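PDB 4MKO: monalysin from Pseudomonas entomophila, which forms pores in host cell membranes as an aerolysin-like beta-barrel toxin, damaging the intestine of Drosophila and lysing cells. Local coordinates for residues A[41-46]-A[159-164]; A[50-55]-A[102-107]; A[118-123]-A[178-183]; A[165-170]-A[174-179]. All coordinates share one frame; numbering follows the deposited sequence.

Contact 1 (A[41-46]-A[159-164])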
# COMPACT_ATOMS: atom_id res chain seq x y z
N ILE A 41 -8.88 14.60 -0.59
CA ILE A 41 -9.32 13.22 -0.70
C ILE A 41 -10.81 13.29 -0.38
O ILE A 41 -11.20 13.94 0.60
CB ILE A 41 -8.56 12.18 0.17
CG1 ILE A 41 -7.05 12.13 -0.22
CG2 ILE A 41 -9.21 10.80 0.04
CD1 ILE A 41 -6.23 10.88 0.34
N TYR A 42 -11.62 12.67 -1.23
CA TYR A 42 -13.06 12.63 -1.07
C TYR A 42 -13.42 11.44 -0.19
O TYR A 42 -13.16 10.30 -0.55
CB TYR A 42 -13.77 12.54 -2.44
CG TYR A 42 -15.27 12.71 -2.35
CD1 TYR A 42 -16.10 11.64 -2.01
CD2 TYR A 42 -15.88 13.93 -2.65
CE1 TYR A 42 -17.48 11.78 -1.93
CE2 TYR A 42 -17.26 14.08 -2.58
CZ TYR A 42 -18.06 13.01 -2.20
OH TYR A 42 -19.42 13.15 -2.13
N ILE A 43 -14.06 11.71 0.96
CA ILE A 43 -14.49 10.67 1.89
C ILE A 43 -15.91 11.03 2.32
O ILE A 43 -16.12 12.10 2.89
CB ILE A 43 -13.57 10.54 3.15
CG1 ILE A 43 -12.08 10.37 2.78
CG2 ILE A 43 -14.04 9.36 4.04
CD1 ILE A 43 -11.10 10.62 3.95
N GLY A 44 -16.83 10.11 2.09
CA GLY A 44 -18.22 10.22 2.51
C GLY A 44 -19.06 11.12 1.63
O GLY A 44 -19.66 10.66 0.66
N LYS A 45 -19.12 12.40 1.99
CA LYS A 45 -19.94 13.38 1.27
C LYS A 45 -19.17 14.57 0.72
O LYS A 45 -19.78 15.42 0.07
CB LYS A 45 -21.10 13.86 2.18
CG LYS A 45 -22.11 12.77 2.54
CD LYS A 45 -23.26 13.31 3.38
CE LYS A 45 -23.31 12.68 4.75
NZ LYS A 45 -24.43 13.20 5.57
N GLN A 46 -17.84 14.67 0.97
CA GLN A 46 -17.04 15.82 0.53
C GLN A 46 -15.53 15.56 0.47
O GLN A 46 -15.05 14.55 0.97
CB GLN A 46 -17.29 17.04 1.46
CG GLN A 46 -16.72 16.82 2.87
CD GLN A 46 -16.75 18.05 3.73
OE1 GLN A 46 -17.77 18.37 4.34
NE2 GLN A 46 -15.62 18.72 3.86
N ALA A 159 -16.19 8.64 11.09
CA ALA A 159 -15.56 7.73 12.06
C ALA A 159 -15.74 6.23 11.72
O ALA A 159 -14.99 5.40 12.24
CB ALA A 159 -16.07 8.02 13.47
N ASN A 160 -16.72 5.89 10.85
CA ASN A 160 -17.00 4.51 10.42
C ASN A 160 -16.76 4.27 8.92
O ASN A 160 -17.15 3.22 8.39
CB ASN A 160 -18.42 4.11 10.81
CG ASN A 160 -18.58 4.00 12.30
OD1 ASN A 160 -17.98 3.15 12.95
ND2 ASN A 160 -19.35 4.91 12.88
N ALA A 161 -16.10 5.23 8.24
CA ALA A 161 -15.79 5.13 6.81
C ALA A 161 -14.86 3.95 6.49
O ALA A 161 -15.03 3.33 5.44
CB ALA A 161 -15.17 6.43 6.33
N PHE A 162 -13.89 3.64 7.38
CA PHE A 162 -12.89 2.61 7.13
C PHE A 162 -12.94 1.41 8.09
O PHE A 162 -13.44 1.54 9.21
CB PHE A 162 -11.48 3.25 7.10
CG PHE A 162 -11.36 4.39 6.11
CD1 PHE A 162 -11.14 4.15 4.75
CD2 PHE A 162 -11.55 5.71 6.52
CE1 PHE A 162 -11.06 5.20 3.83
CE2 PHE A 162 -11.47 6.77 5.60
CZ PHE A 162 -11.24 6.50 4.26
N ALA A 163 -12.41 0.25 7.64
CA ALA A 163 -12.35 -0.98 8.44
C ALA A 163 -11.52 -0.74 9.73
O ALA A 163 -11.87 -1.24 10.80
CB ALA A 163 -11.72 -2.10 7.62
N TYR A 164 -10.45 0.08 9.62
CA TYR A 164 -9.55 0.44 10.71
C TYR A 164 -9.24 1.92 10.59
O TYR A 164 -8.85 2.40 9.52
CB TYR A 164 -8.23 -0.36 10.62
CG TYR A 164 -8.40 -1.84 10.88
CD1 TYR A 164 -8.36 -2.35 12.18
CD2 TYR A 164 -8.61 -2.74 9.84
CE1 TYR A 164 -8.51 -3.71 12.42
CE2 TYR A 164 -8.78 -4.10 10.07
CZ TYR A 164 -8.73 -4.58 11.37
OH TYR A 164 -8.93 -5.92 11.63

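Contact 2 (A[50-55]-A[102-107])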
# COMPACT_ATOMS: atom_id res chain seq x y z
N THR A 50 -6.16 16.56 3.23
CA THR A 50 -5.53 15.35 3.77
C THR A 50 -4.03 15.29 3.63
O THR A 50 -3.51 15.54 2.55
CB THR A 50 -6.19 14.14 3.09
OG1 THR A 50 -7.61 14.22 3.18
CG2 THR A 50 -5.68 12.79 3.64
N TYR A 51 -3.34 14.88 4.71
CA TYR A 51 -1.90 14.63 4.66
C TYR A 51 -1.76 13.15 4.28
O TYR A 51 -2.46 12.31 4.86
CB TYR A 51 -1.23 14.86 6.03
CG TYR A 51 -1.19 16.31 6.48
CD1 TYR A 51 -2.24 16.86 7.23
CD2 TYR A 51 -0.10 17.13 6.18
CE1 TYR A 51 -2.20 18.19 7.65
CE2 TYR A 51 -0.07 18.46 6.58
CZ TYR A 51 -1.11 18.98 7.32
OH TYR A 51 -1.06 20.29 7.73
N THR A 52 -0.89 12.84 3.32
CA THR A 52 -0.67 11.45 2.90
C THR A 52 0.81 11.16 2.85
O THR A 52 1.56 11.99 2.37
CB THR A 52 -1.29 11.21 1.50
OG1 THR A 52 -2.70 11.35 1.59
CG2 THR A 52 -0.95 9.83 0.91
N ARG A 53 1.22 9.96 3.29
CA ARG A 53 2.61 9.55 3.11
C ARG A 53 2.65 8.04 2.89
O ARG A 53 1.79 7.34 3.45
CB ARG A 53 3.53 9.96 4.29
CG ARG A 53 3.14 9.35 5.65
CD ARG A 53 4.36 9.26 6.57
NE ARG A 53 5.32 8.27 6.08
CZ ARG A 53 6.57 8.11 6.52
NH1 ARG A 53 7.04 8.88 7.49
NH2 ARG A 53 7.34 7.18 5.99
N PRO A 54 3.62 7.51 2.12
CA PRO A 54 3.74 6.04 2.01
C PRO A 54 4.25 5.53 3.35
O PRO A 54 5.04 6.22 4.00
CB PRO A 54 4.83 5.82 0.92
CG PRO A 54 5.17 7.19 0.38
CD PRO A 54 4.74 8.20 1.42
N VAL A 55 3.83 4.32 3.76
CA VAL A 55 4.31 3.78 5.04
C VAL A 55 4.79 2.34 4.96
O VAL A 55 5.55 1.90 5.83
CB VAL A 55 3.29 3.94 6.20
CG1 VAL A 55 3.15 5.41 6.63
CG2 VAL A 55 1.91 3.32 5.86
N ASP A 102 -0.33 11.56 -6.91
CA ASP A 102 0.86 10.80 -7.29
C ASP A 102 2.18 11.54 -7.06
O ASP A 102 3.22 10.89 -7.00
CB ASP A 102 0.78 10.25 -8.71
CG ASP A 102 1.62 8.99 -8.86
OD1 ASP A 102 1.45 8.06 -8.05
OD2 ASP A 102 2.45 8.94 -9.79
N ILE A 103 2.15 12.87 -6.79
CA ILE A 103 3.38 13.60 -6.40
C ILE A 103 3.99 12.94 -5.13
O ILE A 103 5.19 13.08 -4.90
CB ILE A 103 3.19 15.13 -6.19
CG1 ILE A 103 2.25 15.43 -4.99
CG2 ILE A 103 2.73 15.82 -7.48
CD1 ILE A 103 2.48 16.79 -4.37
N VAL A 104 3.17 12.23 -4.32
CA VAL A 104 3.67 11.55 -3.12
C VAL A 104 4.66 10.44 -3.53
O VAL A 104 5.68 10.26 -2.86
CB VAL A 104 2.55 11.02 -2.17
CG1 VAL A 104 1.79 9.84 -2.75
CG2 VAL A 104 3.11 10.68 -0.78
N ASN A 105 4.39 9.77 -4.66
CA ASN A 105 5.22 8.69 -5.19
C ASN A 105 6.47 9.24 -5.83
O ASN A 105 7.58 8.83 -5.48
CB ASN A 105 4.41 7.79 -6.12
CG ASN A 105 3.56 6.82 -5.33
OD1 ASN A 105 3.93 6.42 -4.20
ND2 ASN A 105 2.44 6.39 -5.90
N VAL A 106 6.31 10.28 -6.66
CA VAL A 106 7.44 10.93 -7.29
C VAL A 106 8.45 11.45 -6.25
O VAL A 106 9.64 11.14 -6.36
CB VAL A 106 7.00 12.01 -8.32
CG1 VAL A 106 8.21 12.74 -8.91
CG2 VAL A 106 6.13 11.38 -9.41
N GLY A 107 7.96 12.14 -5.22
CA GLY A 107 8.80 12.69 -4.17
C GLY A 107 9.46 11.63 -3.30
O GLY A 107 10.49 11.89 -2.70

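Contact 3 (A[118-123]-A[178-183])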
# COMPACT_ATOMS: atom_id res chain seq x y z
N GLU A 118 -4.92 5.67 -13.93
CA GLU A 118 -5.06 4.33 -13.39
C GLU A 118 -4.53 4.15 -11.96
O GLU A 118 -5.13 3.41 -11.20
CB GLU A 118 -4.26 3.35 -14.26
CG GLU A 118 -4.89 2.94 -15.58
CD GLU A 118 -3.97 2.11 -16.47
OE1 GLU A 118 -2.76 1.99 -16.16
OE2 GLU A 118 -4.47 1.58 -17.49
N SER A 119 -3.37 4.74 -11.65
CA SER A 119 -2.62 4.54 -10.40
C SER A 119 -3.43 4.62 -9.10
O SER A 119 -3.23 3.78 -8.21
CB SER A 119 -1.44 5.49 -10.34
OG SER A 119 -0.53 5.23 -11.40
N TRP A 120 -4.35 5.63 -9.01
CA TRP A 120 -5.13 5.90 -7.79
C TRP A 120 -6.64 5.75 -8.00
O TRP A 120 -7.45 6.20 -7.19
CB TRP A 120 -4.78 7.29 -7.26
CG TRP A 120 -3.35 7.42 -6.79
CD1 TRP A 120 -2.26 7.75 -7.55
CD2 TRP A 120 -2.87 7.19 -5.46
NE1 TRP A 120 -1.13 7.77 -6.76
CE2 TRP A 120 -1.47 7.42 -5.47
CE3 TRP A 120 -3.50 6.86 -4.24
CZ2 TRP A 120 -0.69 7.37 -4.31
CZ3 TRP A 120 -2.72 6.79 -3.09
CH2 TRP A 120 -1.33 7.04 -3.13
N SER A 121 -7.01 5.09 -9.10
CA SER A 121 -8.40 4.87 -9.45
C SER A 121 -8.94 3.61 -8.77
O SER A 121 -8.31 3.04 -7.87
CB SER A 121 -8.54 4.79 -10.97
OG SER A 121 -9.90 4.89 -11.38
N THR A 122 -10.14 3.17 -9.21
CA THR A 122 -10.75 1.96 -8.70
C THR A 122 -9.98 0.74 -9.20
O THR A 122 -9.30 0.83 -10.23
CB THR A 122 -12.24 1.90 -9.12
OG1 THR A 122 -12.33 1.97 -10.54
CG2 THR A 122 -13.08 3.01 -8.47
N THR A 123 -10.07 -0.39 -8.47
CA THR A 123 -9.42 -1.65 -8.83
C THR A 123 -9.83 -2.08 -10.24
O THR A 123 -11.03 -2.14 -10.56
CB THR A 123 -9.79 -2.78 -7.85
OG1 THR A 123 -9.75 -2.32 -6.49
CG2 THR A 123 -8.87 -4.00 -7.99
N TYR A 178 -6.27 6.91 8.71
CA TYR A 178 -6.57 5.61 8.13
C TYR A 178 -5.46 5.24 7.13
O TYR A 178 -4.63 6.09 6.78
CB TYR A 178 -7.97 5.62 7.44
CG TYR A 178 -7.99 6.49 6.20
CD1 TYR A 178 -8.12 7.88 6.29
CD2 TYR A 178 -7.77 5.94 4.93
CE1 TYR A 178 -8.10 8.69 5.15
CE2 TYR A 178 -7.71 6.75 3.79
CZ TYR A 178 -7.90 8.12 3.91
OH TYR A 178 -7.79 8.92 2.79
N LEU A 179 -5.47 3.98 6.66
CA LEU A 179 -4.52 3.56 5.62
C LEU A 179 -5.27 3.24 4.34
O LEU A 179 -6.40 2.77 4.39
CB LEU A 179 -3.73 2.29 6.03
CG LEU A 179 -3.02 2.27 7.39
CD1 LEU A 179 -2.26 0.94 7.56
CD2 LEU A 179 -2.04 3.44 7.53
N SER A 180 -4.59 3.41 3.19
CA SER A 180 -5.11 2.97 1.91
C SER A 180 -4.03 2.19 1.22
O SER A 180 -2.86 2.24 1.63
CB SER A 180 -5.56 4.14 1.04
OG SER A 180 -4.48 4.79 0.41
N ALA A 181 -4.39 1.50 0.15
CA ALA A 181 -3.41 0.67 -0.56
C ALA A 181 -3.72 0.63 -2.05
O ALA A 181 -4.89 0.57 -2.45
CB ALA A 181 -3.40 -0.73 0.02
N ILE A 182 -2.67 0.69 -2.87
CA ILE A 182 -2.73 0.61 -4.33
C ILE A 182 -1.69 -0.43 -4.74
O ILE A 182 -0.81 -0.78 -3.94
CB ILE A 182 -2.48 2.00 -5.02
CG1 ILE A 182 -1.00 2.48 -4.88
CG2 ILE A 182 -3.48 3.08 -4.54
CD1 ILE A 182 -0.60 3.74 -5.65
N THR A 183 -1.76 -0.91 -5.98
CA THR A 183 -0.73 -1.85 -6.44
C THR A 183 0.31 -1.15 -7.28
O THR A 183 0.06 -0.06 -7.82
CB THR A 183 -1.34 -2.96 -7.31
OG1 THR A 183 -2.27 -2.36 -8.22
CG2 THR A 183 -1.99 -4.07 -6.49
O HOH W 1 -2.04 1.40 -8.93

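Contact 4 (A[165-170]-A[174-179])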
# COMPACT_ATOMS: atom_id res chain seq x y z
N SER A 165 -9.43 2.65 11.69
CA SER A 165 -9.14 4.08 11.69
C SER A 165 -8.97 4.57 13.12
O SER A 165 -9.28 3.85 14.09
CB SER A 165 -10.26 4.86 11.00
OG SER A 165 -11.48 4.76 11.71
N LYS A 166 -8.42 5.77 13.25
CA LYS A 166 -8.27 6.48 14.53
C LYS A 166 -8.67 7.93 14.32
O LYS A 166 -8.30 8.51 13.31
CB LYS A 166 -6.82 6.43 15.05
CG LYS A 166 -6.35 5.02 15.35
CD LYS A 166 -4.93 4.95 15.90
CE LYS A 166 -4.66 3.58 16.47
NZ LYS A 166 -3.26 3.43 16.98
N THR A 167 -9.43 8.49 15.26
CA THR A 167 -9.74 9.93 15.19
C THR A 167 -8.89 10.61 16.24
O THR A 167 -8.60 10.02 17.30
CB THR A 167 -11.23 10.25 15.34
OG1 THR A 167 -11.69 9.91 16.64
CG2 THR A 167 -12.10 9.61 14.26
N GLN A 168 -8.51 11.87 15.97
CA GLN A 168 -7.68 12.63 16.90
C GLN A 168 -8.22 14.04 16.98
O GLN A 168 -8.52 14.65 15.95
CB GLN A 168 -6.22 12.64 16.43
CG GLN A 168 -5.26 13.45 17.31
CD GLN A 168 -4.94 12.78 18.62
OE1 GLN A 168 -4.66 11.58 18.68
NE2 GLN A 168 -4.98 13.55 19.70
N ALA A 169 -8.36 14.56 18.20
CA ALA A 169 -8.89 15.92 18.35
C ALA A 169 -7.76 16.94 18.26
O ALA A 169 -6.67 16.73 18.79
CB ALA A 169 -9.62 16.05 19.67
N VAL A 170 -7.99 18.03 17.51
CA VAL A 170 -7.02 19.12 17.34
C VAL A 170 -7.86 20.33 17.68
O VAL A 170 -8.71 20.72 16.88
CB VAL A 170 -6.44 19.23 15.90
CG1 VAL A 170 -5.40 20.36 15.83
CG2 VAL A 170 -5.83 17.90 15.43
N VAL A 174 -11.82 17.41 14.58
CA VAL A 174 -11.58 15.96 14.73
C VAL A 174 -10.98 15.42 13.41
O VAL A 174 -11.64 15.42 12.37
CB VAL A 174 -12.85 15.16 15.15
CG1 VAL A 174 -12.52 13.68 15.36
CG2 VAL A 174 -13.46 15.73 16.42
N ASP A 175 -9.73 14.96 13.47
CA ASP A 175 -9.00 14.42 12.32
C ASP A 175 -9.24 12.93 12.16
O ASP A 175 -9.53 12.25 13.16
CB ASP A 175 -7.50 14.72 12.46
CG ASP A 175 -7.14 16.18 12.25
OD1 ASP A 175 -8.05 16.98 11.95
OD2 ASP A 175 -5.95 16.52 12.39
N LEU A 176 -9.14 12.41 10.92
CA LEU A 176 -9.37 10.99 10.65
C LEU A 176 -8.10 10.35 10.08
O LEU A 176 -7.62 10.76 9.02
CB LEU A 176 -10.56 10.81 9.69
CG LEU A 176 -10.96 9.36 9.37
CD1 LEU A 176 -11.49 8.62 10.61
CD2 LEU A 176 -12.03 9.31 8.27
N TYR A 177 -7.57 9.35 10.79
CA TYR A 177 -6.37 8.64 10.39
C TYR A 177 -6.76 7.28 9.89
O TYR A 177 -7.50 6.57 10.56
CB TYR A 177 -5.40 8.47 11.58
CG TYR A 177 -4.71 9.75 11.99
CD1 TYR A 177 -5.37 10.72 12.74
CD2 TYR A 177 -3.38 9.99 11.64
CE1 TYR A 177 -4.74 11.91 13.11
CE2 TYR A 177 -2.73 11.16 12.03
CZ TYR A 177 -3.42 12.12 12.76
OH TYR A 177 -2.77 13.25 13.16
N TYR A 178 -6.27 6.91 8.71
CA TYR A 178 -6.57 5.61 8.13
C TYR A 178 -5.46 5.24 7.13
O TYR A 178 -4.63 6.09 6.78
CB TYR A 178 -7.97 5.62 7.44
CG TYR A 178 -7.99 6.49 6.20
CD1 TYR A 178 -8.12 7.88 6.29
CD2 TYR A 178 -7.77 5.94 4.93
CE1 TYR A 178 -8.10 8.69 5.15
CE2 TYR A 178 -7.71 6.75 3.79
CZ TYR A 178 -7.90 8.12 3.91
OH TYR A 178 -7.79 8.92 2.79
N LEU A 179 -5.47 3.98 6.66
CA LEU A 179 -4.52 3.56 5.62
C LEU A 179 -5.27 3.24 4.34
O LEU A 179 -6.40 2.77 4.39
CB LEU A 179 -3.73 2.29 6.03
CG LEU A 179 -3.02 2.27 7.39
CD1 LEU A 179 -2.26 0.94 7.56
CD2 LEU A 179 -2.04 3.44 7.53

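Contact 1 (A[41-46]-A[159-164])
Ile43 meets Ala161 and Phe162, all three buried, where the end of strand 29-43 lies against the irregular chain of residues 159-164. Followed outward from its backbone, the isoleucine splits at CB into two branches that meet different atoms. The short branch, CG2, stands anti to the backbone N and does most of the touching: it lies 3.9 Å from CB of Ala161 and 4.0 Å from CE2 of Phe162, filling the angle between the methyl group and the ring. The longer branch leaves through CG1, which lies beside the backbone N (chi1 -52°), and runs out extended to CD1; this terminal methyl comes within 4.1 Å of CZ of Phe162. Both branches therefore work on the far end of the phenyl ring, and the two side chains cross at about a right angle, with CG2 approaching the ring obliquely. Residues 159-164 belong to the loop that leads from strand 136-151 to strand 165-170, so the contact joins this connection to the turn end of the neighbouring hairpin in the aerolysin-like fold. That hairpin links strands 29-43 and 46-67 through a type II' beta turn from Ile43 to Gln46, beside which Ile43 N bonds Gln46 O at 3.0 Å, pairing the two strand ends. Gly44, at the second position, has the positive phi (78°) characteristic of a type II' turn. The Phe162 ring also stacks on that of Tyr178 and meets Tyr95 with the planes nearly perpendicular. Ile43 packs on both tyrosines as well.

Contact 2 (A[50-55]-A[102-107])
Val104 carries the contact between the short helix 103-107 and strand 50-55, and the apolar part passes through one of its methyl groups. Its chi1 of 70° places CG1 between the backbone N and the carbonyl carbon and leaves CG2 anti to the N, pointing at the strand. CG2 reaches 3.7 Å from CD of Pro54 and the same distance from the carbonyl O of Thr52, while CA of Arg53 lies 4.1 Å from it. The methyl thus settles over the backbone between two residues whose side chains face the helix, and the valine and proline side chains slide past each other in opposite directions. The helix segment crosses the strand at -46°, with 8.7 Å between the axes. Strand 46-67 is part of the large mixed sheet of this aerolysin-like toxin, and the helix lies within the region assigned as pore-forming, so this is a place where that region packs on the sheet. The polar groups bond within their own segment or to third parts of the chain. Arg53 points away from the helix and grips the carbonyl O of Pro54 side-on with NE at 2.9 Å and NH2 at 3.2 Å, the acceptor lying in the guanidinium plane. Asn105 ND2 bonds Asp102 OD1 at 2.9 Å, an oxygen that also accepts from Trp120 NE1; OD1 of Asn105 is hydrogen-bonded to Tyr147 OH. Thr52 OG1 is bonded to His149 ND1.

Contact 3 (A[118-123]-A[178-183])
Ile182 lies across one face of the Trp120 indole, the two side chains crossing obliquely. Its terminal methyl, CD1, sits 3.9 Å from the centroid of the six-membered ring and only 17° off the ring normal, a CH-pi contact. The second branch ends nearer the rim, where CG2 is 3.8 Å from CE3. With CG1 placed between the backbone N and the carbonyl carbon (chi1 70°), both methyls can meet the same indole face. Ser180, two residues earlier on strand 173-191, instead comes to the ring edge, near its plane, and its OG is bonded to His149 NE2. The tryptophan sits in the type I beta turn from Glu118 to Ser121, within the region assigned as pore-forming. Beside the ring, the carbonyl O of Ser119 comes within 3.7 Å of Ile182 CD1. A water 2.8 Å from both Ser119 O and Thr183 O adds a polar link, though it has more acceptors in reach than protons to give. Between these two segments the direct contact is therefore dispersive, isoleucine methyls against an indole face, while the indole N-H is satisfied by Asp102 OD1.

Contact 4 (A[165-170]-A[174-179])
Leu176, with CG anti to the backbone N (chi1 -177°) and a bend at chi2 of 65°, swings its CD1 back over the partner strand, 3.8 Å from CG2 of Thr167. The same methyl touches CB of Ser165. Val174 uses CG1, likewise trans to its N, to reach CB of Thr167 at 3.7 Å, so Thr167 is flanked by an aliphatic group along either direction of the strand. Ser165, Thr167, Leu176 and Val174 share one face of this antiparallel hairpin, formed by strands 165-170 and 173-191. On the other face, CE1 of Tyr177 lies obliquely 3.7 Å from CB of Gln168, and the carbonyl O of Lys166 stands at the edge of the tyrosine ring, in its plane. Lys166 itself extends away, its NZ bonded to the carbonyl O atoms of Tyr213, Met210 and Leu209. The backbones are joined at two hydrogen-bonded pairs. Tyr177 N to Lys166 O (2.8 Å) and Lys166 N to Tyr177 O (3.0 Å) form the first; Asp175 N to Gln168 O (2.8 Å) and Gln168 N to Asp175 O (3.0 Å) the second. Between them, CA of Thr167 adds a CA-H...O contact to Asp175 O at 3.1 Å. The four backbone bonds set the register, and packing on both faces adds to it; the Asp175 salt bridge to Arg173 stays within the hairpin, while Asn150, bonded to the same carboxylate, and the Lys166 ammonium connect it to neighbouring parts of the chain.

How the contacts relate
All four contacts reach the same mixed sheet. Contact 2 is nested along the chain within the loop closed by contact 1, whose strand 29-43 is followed directly by strand 46-67 of contact 2. Contacts 1 and 3 alternate along the chain, whereas contact 1 closes before contact 4 opens. Contacts 3 and 4 both use strand 173-191 and share Tyr178 and Leu179, although their centres are about 19 Å apart. Tyr178 also packs against Ile41, linking contact 1 to that strand; the centres of contacts 1 and 4 lie about 11 Å apart. Contacts 2 and 3, centres about 12 Å apart, meet through Asp102 and Trp120. In both, a segment of the region assigned as pore-forming, residues 67-135, packs on the sheet.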